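PDB 3MUQ: uncharacterized conserved protein from Vibrio parahaemolyticus, which is of unknown function but, as a member of the periplasmic binding protein superfamily made with a signal sequence, probably binds a small ligand outside the cytoplasm. Local coordinates for residues S18-Q27 against Q229-L237; Y74-M82 against Y213-V224. One frame throughout, in Å; residues are numbered along the deposited sequence.

Interaction 1 (S18-Q27 against Q229-L237); sequences SGLLDYLLPQ and QELINGFRL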
loop_
_atom_site.group_PDB
_atom_site.type_symbol
_atom_site.label_atom_id
_atom_site.label_comp_id
_atom_site.label_asym_id
_atom_site.label_seq_id
_atom_site.Cartn_x
_atom_site.Cartn_y
_atom_site.Cartn_z
ATOM N N SER A 18 14.967 10.262 -5.956
ATOM C CA SER A 18 14.686 9.660 -4.659
ATOM C C SER A 18 15.438 8.341 -4.444
ATOM O O SER A 18 15.760 7.986 -3.316
ATOM C CB SER A 18 13.178 9.428 -4.502
ATOM O OG SER A 18 12.782 8.212 -5.114
ATOM N N GLY A 19 15.708 7.614 -5.525
ATOM C CA GLY A 19 16.326 6.301 -5.414
ATOM C C GLY A 19 15.338 5.142 -5.331
ATOM O O GLY A 19 15.730 3.975 -5.380
ATOM N N LEU A 20 14.050 5.456 -5.215
ATOM C CA LEU A 20 13.012 4.426 -5.158
ATOM C C LEU A 20 13.180 3.320 -6.209
ATOM O O LEU A 20 13.151 2.130 -5.892
ATOM C CB LEU A 20 11.629 5.057 -5.317
ATOM C CG LEU A 20 10.439 4.081 -5.401
ATOM C CD1 LEU A 20 10.259 3.277 -4.107
ATOM C CD2 LEU A 20 9.169 4.850 -5.755
ATOM N N LEU A 21 13.342 3.720 -7.462
ATOM C CA LEU A 21 13.367 2.770 -8.559
ATOM C C LEU A 21 14.612 1.879 -8.539
ATOM O O LEU A 21 14.555 0.704 -8.933
ATOM C CB LEU A 21 13.177 3.506 -9.887
ATOM C CG LEU A 21 11.755 4.085 -9.957
ATOM C CD1 LEU A 21 11.585 5.147 -11.027
ATOM C CD2 LEU A 21 10.739 2.962 -10.145
ATOM N N ASP A 22 15.721 2.428 -8.055
ATOM C CA ASP A 22 16.944 1.651 -7.890
ATOM C C ASP A 22 16.717 0.505 -6.926
ATOM O O ASP A 22 17.401 -0.514 -6.986
ATOM C CB ASP A 22 18.076 2.536 -7.376
ATOM C CG ASP A 22 18.479 3.593 -8.371
ATOM O OD1 ASP A 22 18.145 3.434 -9.564
ATOM O OD2 ASP A 22 19.127 4.578 -7.961
ATOM N N TYR A 23 15.743 0.677 -6.043
ATOM C CA TYR A 23 15.391 -0.330 -5.051
ATOM C C TYR A 23 14.469 -1.409 -5.637
ATOM O O TYR A 23 14.534 -2.570 -5.248
ATOM C CB TYR A 23 14.686 0.361 -3.884
ATOM C CG TYR A 23 14.791 -0.344 -2.555
ATOM C CD1 TYR A 23 15.316 0.308 -1.441
ATOM C CD2 TYR A 23 14.361 -1.660 -2.404
ATOM C CE1 TYR A 23 15.412 -0.335 -0.210
ATOM C CE2 TYR A 23 14.454 -2.313 -1.180
ATOM C CZ TYR A 23 14.979 -1.647 -0.089
ATOM O OH TYR A 23 15.072 -2.294 1.125
ATOM N N LEU A 24 13.606 -1.018 -6.568
ATOM C CA LEU A 24 12.577 -1.912 -7.119
ATOM C C LEU A 24 12.996 -2.697 -8.362
ATOM O O LEU A 24 12.751 -3.905 -8.470
ATOM C CB LEU A 24 11.338 -1.095 -7.497
ATOM C CG LEU A 24 10.764 -0.277 -6.352
ATOM C CD1 LEU A 24 9.470 0.362 -6.794
ATOM C CD2 LEU A 24 10.534 -1.179 -5.141
ATOM N N LEU A 25 13.586 -1.984 -9.314
ATOM C CA LEU A 25 13.761 -2.500 -10.667
ATOM C C LEU A 25 14.583 -3.757 -10.773
ATOM O O LEU A 25 14.219 -4.651 -11.531
ATOM C CB LEU A 25 14.312 -1.429 -11.599
ATOM C CG LEU A 25 13.257 -0.341 -11.820
ATOM C CD1 LEU A 25 13.692 0.626 -12.888
ATOM C CD2 LEU A 25 11.945 -0.985 -12.184
ATOM N N PRO A 26 15.713 -3.815 -10.044
ATOM C CA PRO A 26 16.557 -5.013 -10.081
ATOM C C PRO A 26 15.778 -6.272 -9.721
ATOM O O PRO A 26 15.869 -7.277 -10.439
ATOM C CB PRO A 26 17.620 -4.717 -9.018
ATOM C CG PRO A 26 17.732 -3.219 -9.016
ATOM C CD PRO A 26 16.337 -2.717 -9.276
ATOM N N GLN A 27 15.004 -6.224 -8.636
ATOM C CA GLN A 27 14.211 -7.391 -8.259
ATOM C C GLN A 27 13.129 -7.690 -9.296
ATOM O O GLN A 27 12.886 -8.850 -9.652
ATOM C CB GLN A 27 13.580 -7.216 -6.872
ATOM C CG GLN A 27 12.993 -8.525 -6.309
ATOM C CD GLN A 27 14.054 -9.609 -6.151
ATOM O OE1 GLN A 27 15.110 -9.375 -5.562
ATOM N NE2 GLN A 27 13.783 -10.795 -6.689
ATOM N N GLN A 229 5.562 -4.600 -2.673
ATOM C CA GLN A 229 5.276 -3.813 -1.477
ATOM C C GLN A 229 6.376 -3.964 -0.441
ATOM O O GLN A 229 6.746 -2.993 0.215
ATOM C CB GLN A 229 3.925 -4.211 -0.866
ATOM C CG GLN A 229 2.724 -3.732 -1.692
ATOM C CD GLN A 229 2.615 -2.215 -1.719
ATOM O OE1 GLN A 229 2.463 -1.571 -0.675
ATOM N NE2 GLN A 229 2.692 -1.635 -2.910
ATOM N N GLU A 230 6.896 -5.176 -0.285
ATOM C CA GLU A 230 8.010 -5.397 0.648
ATOM C C GLU A 230 9.165 -4.448 0.323
ATOM O O GLU A 230 9.743 -3.803 1.218
ATOM C CB GLU A 230 8.477 -6.850 0.579
ATOM C CG GLU A 230 9.483 -7.265 1.643
ATOM C CD GLU A 230 9.872 -8.732 1.528
ATOM O OE1 GLU A 230 9.482 -9.378 0.530
ATOM O OE2 GLU A 230 10.567 -9.244 2.436
ATOM N N LEU A 231 9.487 -4.339 -0.965
ATOM C CA LEU A 231 10.596 -3.486 -1.394
ATOM C C LEU A 231 10.294 -2.000 -1.256
ATOM O O LEU A 231 11.156 -1.220 -0.839
ATOM C CB LEU A 231 10.993 -3.813 -2.830
ATOM C CG LEU A 231 11.486 -5.256 -2.918
ATOM C CD1 LEU A 231 11.600 -5.730 -4.367
ATOM C CD2 LEU A 231 12.799 -5.377 -2.174
ATOM N N ILE A 232 9.073 -1.611 -1.619
ATOM C CA ILE A 232 8.625 -0.233 -1.444
ATOM C C ILE A 232 8.689 0.189 0.030
ATOM O O ILE A 232 9.186 1.278 0.369
ATOM C CB ILE A 232 7.189 -0.060 -1.988
ATOM C CG1 ILE A 232 7.196 -0.180 -3.516
ATOM C CG2 ILE A 232 6.576 1.268 -1.534
ATOM C CD1 ILE A 232 5.816 -0.194 -4.123
ATOM N N ASN A 233 8.193 -0.678 0.908
ATOM C CA ASN A 233 8.231 -0.396 2.334
ATOM C C ASN A 233 9.663 -0.326 2.822
ATOM O O ASN A 233 10.025 0.582 3.578
ATOM C CB ASN A 233 7.460 -1.449 3.131
ATOM C CG ASN A 233 5.972 -1.330 2.947
ATOM O OD1 ASN A 233 5.448 -0.230 2.726
ATOM N ND2 ASN A 233 5.271 -2.466 3.025
ATOM N N GLY A 234 10.477 -1.290 2.395
ATOM C CA GLY A 234 11.885 -1.290 2.755
ATOM C C GLY A 234 12.509 0.058 2.449
ATOM O O GLY A 234 13.278 0.602 3.241
ATOM N N PHE A 235 12.160 0.611 1.292
ATOM C CA PHE A 235 12.676 1.907 0.896
ATOM C C PHE A 235 12.137 3.048 1.776
ATOM O O PHE A 235 12.844 4.029 2.022
ATOM C CB PHE A 235 12.359 2.177 -0.576
ATOM C CG PHE A 235 12.721 3.565 -1.032
ATOM C CD1 PHE A 235 14.030 3.877 -1.375
ATOM C CD2 PHE A 235 11.754 4.557 -1.121
ATOM C CE1 PHE A 235 14.369 5.158 -1.800
ATOM C CE2 PHE A 235 12.085 5.845 -1.546
ATOM C CZ PHE A 235 13.389 6.143 -1.888
ATOM N N ARG A 236 10.892 2.924 2.245
ATOM C CA ARG A 236 10.260 4.007 3.017
ATOM C C ARG A 236 10.719 4.033 4.476
ATOM O O ARG A 236 10.596 5.050 5.161
ATOM C CB ARG A 236 8.719 3.917 2.964
ATOM C CG ARG A 236 8.104 3.973 1.544
ATOM C CD ARG A 236 6.616 3.583 1.552
ATOM N NE ARG A 236 5.820 4.596 2.235
ATOM C CZ ARG A 236 4.674 4.365 2.870
ATOM N NH1 ARG A 236 4.161 3.147 2.910
ATOM N NH2 ARG A 236 4.041 5.363 3.471
ATOM N N LEU A 237 11.212 2.910 4.970
ATOM C CA LEU A 237 11.538 2.826 6.381
ATOM C C LEU A 237 12.578 3.889 6.745
ATOM O O LEU A 237 13.453 4.231 5.940
ATOM C CB LEU A 237 12.018 1.426 6.739
ATOM C CG LEU A 237 10.931 0.349 6.666
ATOM C CD1 LEU A 237 11.552 -1.030 6.779
ATOM C CD2 LEU A 237 9.873 0.553 7.739
ATOM O OXT LEU A 237 12.540 4.449 7.844
#
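Phe235 is the largest bump on this face of helix 226-236, and the turn Ser18-Gly19 and Leu20, first residue of helix 20-32, form its hollow. Its CG stands opposite the backbone N (chi1 173°), which sends the ring across to the other helix. There Leu20 CA sits almost squarely over one face, 3.7 Å from the centroid and 13° off the normal, a CH-pi contact. Leu20 CD1 closes on Phe235 CD2 at 3.6 Å, while Ser18 O lies at the ring edge, in plane, 3.3 Å from Phe235 CZ. Ser18 OG accepts the amide of Leu20 in an ST turn and is also hydrogen-bonded to Thr15 O, which probably steadies this turn.

The next bump points the other way. The Tyr23 ring lies against the backbone of the last turn: Leu231 O is under one face, near the rim, and Phe235 CB touches Tyr23 CD1. Tyr23 OH passes Gly234 CA at 3.7 Å, where the helix surface has no side chain. Leu231 splits its branches, CD2 at the edge of the Tyr23 ring and CD1 on Gln27 CB at 3.5 Å. Leu24 CD2 packs on Leu231 CB at 3.5 Å and reaches Ile232 CG1.

No hydrogen bond crosses the interface; apolar and CH-pi packing makes the contact, burying 505 Å². The axes approach to 9.3 Å at 154°, and the nearest CA pairs, Leu20 with Phe235 and Leu24 with Leu231, are four residues apart on each helix. This near-antiparallel helix pair packs the C-terminal helix on an N-terminal helix of the alpha/beta periplasmic binding protein fold.

Interaction 2 (Y74-M82 against Y213-V224); sequences YGVLPRKLM and YQGAKAFSDWLV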
loop_
_atom_site.group_PDB
_atom_site.type_symbol
_atom_site.label_atom_id
_atom_site.label_comp_id
_atom_site.label_asym_id
_atom_site.label_seq_id
_atom_site.Cartn_x
_atom_site.Cartn_y
_atom_site.Cartn_z
ATOM N N TYR A 74 -7.106 8.711 -20.704
ATOM C CA TYR A 74 -5.710 8.582 -21.096
ATOM C C TYR A 74 -5.045 7.411 -20.386
ATOM O O TYR A 74 -4.244 6.683 -20.974
ATOM C CB TYR A 74 -4.949 9.874 -20.798
ATOM C CG TYR A 74 -5.484 11.071 -21.558
ATOM C CD1 TYR A 74 -6.232 10.909 -22.711
ATOM C CD2 TYR A 74 -5.242 12.362 -21.108
ATOM C CE1 TYR A 74 -6.735 12.015 -23.404
ATOM C CE2 TYR A 74 -5.725 13.459 -21.783
ATOM C CZ TYR A 74 -6.468 13.285 -22.927
ATOM O OH TYR A 74 -6.937 14.388 -23.576
ATOM N N GLY A 75 -5.385 7.233 -19.115
ATOM C CA GLY A 75 -4.847 6.131 -18.335
ATOM C C GLY A 75 -5.949 5.254 -17.772
ATOM O O GLY A 75 -7.108 5.702 -17.631
ATOM N N VAL A 76 -5.588 4.009 -17.458
ATOM C CA VAL A 76 -6.513 3.047 -16.875
ATOM C C VAL A 76 -5.845 2.277 -15.740
ATOM O O VAL A 76 -4.631 2.354 -15.570
ATOM C CB VAL A 76 -6.997 2.023 -17.931
ATOM C CG1 VAL A 76 -7.770 2.718 -19.062
ATOM C CG2 VAL A 76 -5.813 1.226 -18.478
ATOM N N LEU A 77 -6.655 1.517 -14.998
ATOM C CA LEU A 77 -6.231 0.787 -13.799
ATOM C C LEU A 77 -5.302 1.569 -12.876
ATOM O O LEU A 77 -4.239 1.076 -12.494
ATOM C CB LEU A 77 -5.592 -0.552 -14.172
ATOM C CG LEU A 77 -6.533 -1.511 -14.890
ATOM C CD1 LEU A 77 -5.838 -2.836 -15.184
ATOM C CD2 LEU A 77 -7.784 -1.707 -14.018
ATOM N N PRO A 78 -5.711 2.781 -12.489
ATOM C CA PRO A 78 -4.871 3.538 -11.567
ATOM C C PRO A 78 -4.822 2.839 -10.214
ATOM O O PRO A 78 -5.826 2.298 -9.741
ATOM C CB PRO A 78 -5.604 4.866 -11.452
ATOM C CG PRO A 78 -7.015 4.513 -11.728
ATOM C CD PRO A 78 -6.919 3.534 -12.858
ATOM N N ARG A 79 -3.645 2.843 -9.608
ATOM C CA ARG A 79 -3.453 2.160 -8.351
ATOM C C ARG A 79 -2.586 2.991 -7.458
ATOM O O ARG A 79 -1.562 3.539 -7.892
ATOM C CB ARG A 79 -2.808 0.800 -8.572
ATOM C CG ARG A 79 -3.798 -0.246 -9.052
ATOM C CD ARG A 79 -3.114 -1.205 -9.967
ATOM N NE ARG A 79 -3.987 -2.290 -10.391
ATOM C CZ ARG A 79 -3.537 -3.428 -10.897
ATOM N NH1 ARG A 79 -2.228 -3.598 -11.042
ATOM N NH2 ARG A 79 -4.384 -4.388 -11.260
ATOM N N LYS A 80 -2.995 3.074 -6.199
ATOM C CA LYS A 80 -2.206 3.787 -5.203
ATOM C C LYS A 80 -1.059 2.893 -4.748
ATOM O O LYS A 80 -1.278 1.770 -4.325
ATOM C CB LYS A 80 -3.103 4.196 -4.032
ATOM C CG LYS A 80 -4.216 5.168 -4.442
ATOM C CD LYS A 80 -3.698 6.604 -4.521
ATOM C CE LYS A 80 -4.771 7.560 -5.032
ATOM N NZ LYS A 80 -4.316 8.986 -4.939
ATOM N N LEU A 81 0.167 3.388 -4.883
ATOM C CA LEU A 81 1.365 2.651 -4.501
ATOM C C LEU A 81 1.721 2.808 -3.030
ATOM O O LEU A 81 2.200 1.870 -2.384
ATOM C CB LEU A 81 2.554 3.151 -5.318
ATOM C CG LEU A 81 2.840 2.434 -6.623
ATOM C CD1 LEU A 81 4.098 2.994 -7.250
ATOM C CD2 LEU A 81 2.996 0.958 -6.338
HETATM N N MSE A 82 1.539 4.017 -2.515
HETATM C CA MSE A 82 1.985 4.330 -1.173
HETATM C C MSE A 82 1.505 5.733 -0.807
HETATM O O MSE A 82 1.245 6.555 -1.693
HETATM C CB MSE A 82 3.518 4.250 -1.106
HETATM C CG MSE A 82 4.218 5.417 -1.798
HETATM SE SE MSE A 82 6.186 5.326 -1.817
HETATM C CE MSE A 82 6.378 4.724 -3.633
ATOM N N TYR A 213 1.295 -3.075 -23.083
ATOM C CA TYR A 213 0.322 -3.156 -22.005
ATOM C C TYR A 213 0.601 -4.361 -21.112
ATOM O O TYR A 213 0.455 -4.294 -19.887
ATOM C CB TYR A 213 -1.091 -3.229 -22.571
ATOM C CG TYR A 213 -2.156 -3.375 -21.508
ATOM C CD1 TYR A 213 -2.602 -2.275 -20.801
ATOM C CD2 TYR A 213 -2.714 -4.610 -21.217
ATOM C CE1 TYR A 213 -3.571 -2.395 -19.831
ATOM C CE2 TYR A 213 -3.695 -4.742 -20.232
ATOM C CZ TYR A 213 -4.116 -3.629 -19.552
ATOM O OH TYR A 213 -5.089 -3.731 -18.581
ATOM N N GLN A 214 1.024 -5.456 -21.732
ATOM C CA GLN A 214 1.295 -6.680 -21.002
ATOM C C GLN A 214 2.414 -6.460 -20.002
ATOM O O GLN A 214 2.296 -6.833 -18.839
ATOM C CB GLN A 214 1.670 -7.808 -21.958
ATOM C CG GLN A 214 2.050 -9.092 -21.243
ATOM C CD GLN A 214 2.212 -10.272 -22.193
ATOM O OE1 GLN A 214 2.779 -10.138 -23.280
ATOM N NE2 GLN A 214 1.713 -11.438 -21.781
ATOM N N GLY A 215 3.507 -5.861 -20.461
ATOM C CA GLY A 215 4.622 -5.571 -19.585
ATOM C C GLY A 215 4.276 -4.527 -18.534
ATOM O O GLY A 215 4.683 -4.645 -17.374
ATOM N N ALA A 216 3.538 -3.496 -18.936
ATOM C CA ALA A 216 3.141 -2.434 -18.006
ATOM C C ALA A 216 2.205 -2.973 -16.922
ATOM O O ALA A 216 2.352 -2.670 -15.731
ATOM C CB ALA A 216 2.478 -1.258 -18.766
ATOM N N LYS A 217 1.230 -3.775 -17.315
ATOM C CA LYS A 217 0.366 -4.359 -16.300
ATOM C C LYS A 217 1.114 -5.345 -15.377
ATOM O O LYS A 217 0.831 -5.422 -14.186
ATOM C CB LYS A 217 -0.883 -5.004 -16.905
ATOM C CG LYS A 217 -1.852 -5.428 -15.795
ATOM C CD LYS A 217 -3.211 -5.808 -16.317
ATOM C CE LYS A 217 -4.141 -6.198 -15.161
ATOM N NZ LYS A 217 -3.663 -7.437 -14.483
ATOM N N ALA A 218 2.069 -6.099 -15.914
ATOM C CA ALA A 218 2.880 -6.952 -15.041
ATOM C C ALA A 218 3.630 -6.120 -13.973
ATOM O O ALA A 218 3.721 -6.504 -12.811
ATOM C CB ALA A 218 3.860 -7.789 -15.865
ATOM N N PHE A 219 4.164 -4.976 -14.371
ATOM C CA PHE A 219 4.923 -4.134 -13.452
ATOM C C PHE A 219 3.995 -3.591 -12.377
ATOM O O PHE A 219 4.320 -3.615 -11.191
ATOM C CB PHE A 219 5.598 -2.988 -14.225
ATOM C CG PHE A 219 6.565 -2.180 -13.409
ATOM C CD1 PHE A 219 7.293 -2.767 -12.386
ATOM C CD2 PHE A 219 6.765 -0.840 -13.686
ATOM C CE1 PHE A 219 8.183 -2.038 -11.639
ATOM C CE2 PHE A 219 7.655 -0.095 -12.944
ATOM C CZ PHE A 219 8.372 -0.700 -11.913
ATOM N N SER A 220 2.828 -3.112 -12.803
ATOM C CA SER A 220 1.846 -2.570 -11.869
ATOM C C SER A 220 1.368 -3.654 -10.910
ATOM O O SER A 220 1.373 -3.437 -9.709
ATOM C CB SER A 220 0.650 -1.961 -12.609
ATOM O OG SER A 220 -0.340 -1.525 -11.689
ATOM N N ASP A 221 0.967 -4.817 -11.443
ATOM C CA ASP A 221 0.560 -5.957 -10.614
ATOM C C ASP A 221 1.666 -6.302 -9.606
ATOM O O ASP A 221 1.414 -6.497 -8.419
ATOM C CB ASP A 221 0.265 -7.190 -11.490
ATOM C CG ASP A 221 -0.990 -7.037 -12.314
ATOM O OD1 ASP A 221 -1.811 -6.148 -11.991
ATOM O OD2 ASP A 221 -1.158 -7.809 -13.287
ATOM N N TRP A 222 2.904 -6.362 -10.078
ATOM C CA TRP A 222 4.020 -6.679 -9.190
ATOM C C TRP A 222 4.171 -5.614 -8.093
ATOM O O TRP A 222 4.367 -5.934 -6.917
ATOM C CB TRP A 222 5.302 -6.807 -10.012
ATOM C CG TRP A 222 6.548 -7.179 -9.245
ATOM C CD1 TRP A 222 7.020 -8.445 -9.005
ATOM C CD2 TRP A 222 7.505 -6.276 -8.659
ATOM N NE1 TRP A 222 8.208 -8.385 -8.298
ATOM C CE2 TRP A 222 8.524 -7.070 -8.068
ATOM C CE3 TRP A 222 7.598 -4.884 -8.573
ATOM C CZ2 TRP A 222 9.626 -6.508 -7.394
ATOM C CZ3 TRP A 222 8.694 -4.324 -7.911
ATOM C CH2 TRP A 222 9.697 -5.138 -7.326
ATOM N N LEU A 223 4.063 -4.345 -8.472
ATOM C CA LEU A 223 4.234 -3.247 -7.517
ATOM C C LEU A 223 3.230 -3.261 -6.373
ATOM O O LEU A 223 3.572 -2.873 -5.243
ATOM C CB LEU A 223 4.154 -1.887 -8.226
ATOM C CG LEU A 223 5.304 -1.517 -9.156
ATOM C CD1 LEU A 223 4.916 -0.317 -10.042
ATOM C CD2 LEU A 223 6.544 -1.222 -8.340
ATOM N N VAL A 224 2.002 -3.699 -6.649
ATOM C CA VAL A 224 0.968 -3.707 -5.595
ATOM C C VAL A 224 0.813 -5.064 -4.896
ATOM O O VAL A 224 0.069 -5.186 -3.929
ATOM C CB VAL A 224 -0.414 -3.218 -6.103
ATOM C CG1 VAL A 224 -0.326 -1.771 -6.668
ATOM C CG2 VAL A 224 -0.989 -4.188 -7.124
HETATM O O HOH W 1 -1.618 0.712 -12.623
#
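Leu81 CD2 rests on Leu223 CB at 3.6 Å, with Val224 CG1 beside it, forming the apolar centre where helix 213-224 packs on strand 78-82 in the alpha/beta fold of the binding-protein superfamily. The helix runs at 42° to the strand, with axes 9.3 Å apart at closest approach. Val224 CG1 also touches Arg79 CB, so the aliphatic root of the arginine continues the apolar surface. Farther along, at the corner, Leu77 CD1 meets Tyr213 OH and Lys217 CE.

Between these two contacts the Arg79 chain, bent at chi2 (147°), carries its guanidinium to the helix. Arg79 NH1 forms a salt bridge with Asp221 OD1 at 2.8 Å; the oxygen lies in the guanidinium plane and is approached from its anti side. Arg79 NH2 adds a weak bond to the same oxygen. Lys217 NZ takes the syn lone pair of Asp221 OD2 at 2.8 Å. The carboxylate thus serves two cations, which probably offsets the closeness of Arg79 NH2 and Lys217 NZ. Arg79 NH1 also donates to Ser220 OG at 2.9 Å, tilted 27° from the guanidinium plane, and that hydroxyl donates to a water which in turn donates to Leu77 O at 2.6 Å.

From the N terminus, the chain passes through 18-27 on helix 20-32 before reaching 74-82, the corner and start of the long strand 78-90. It returns much later as helix 213-224, closing interaction 2 across 130 intervening residues, and helix 226-236 follows directly to close interaction 1 across 201. Interaction 2 is therefore nested within the loop of interaction 1. Their centres are 16 Å apart, yet they touch: Gln229 NE2 probably bonds to Leu223 O at 2.8 Å, and Leu20 CD2 packs on Met82 CE. Together they tie an N-terminal helix, the mixed sheet and the last two helices together, and both also touch the second subunit.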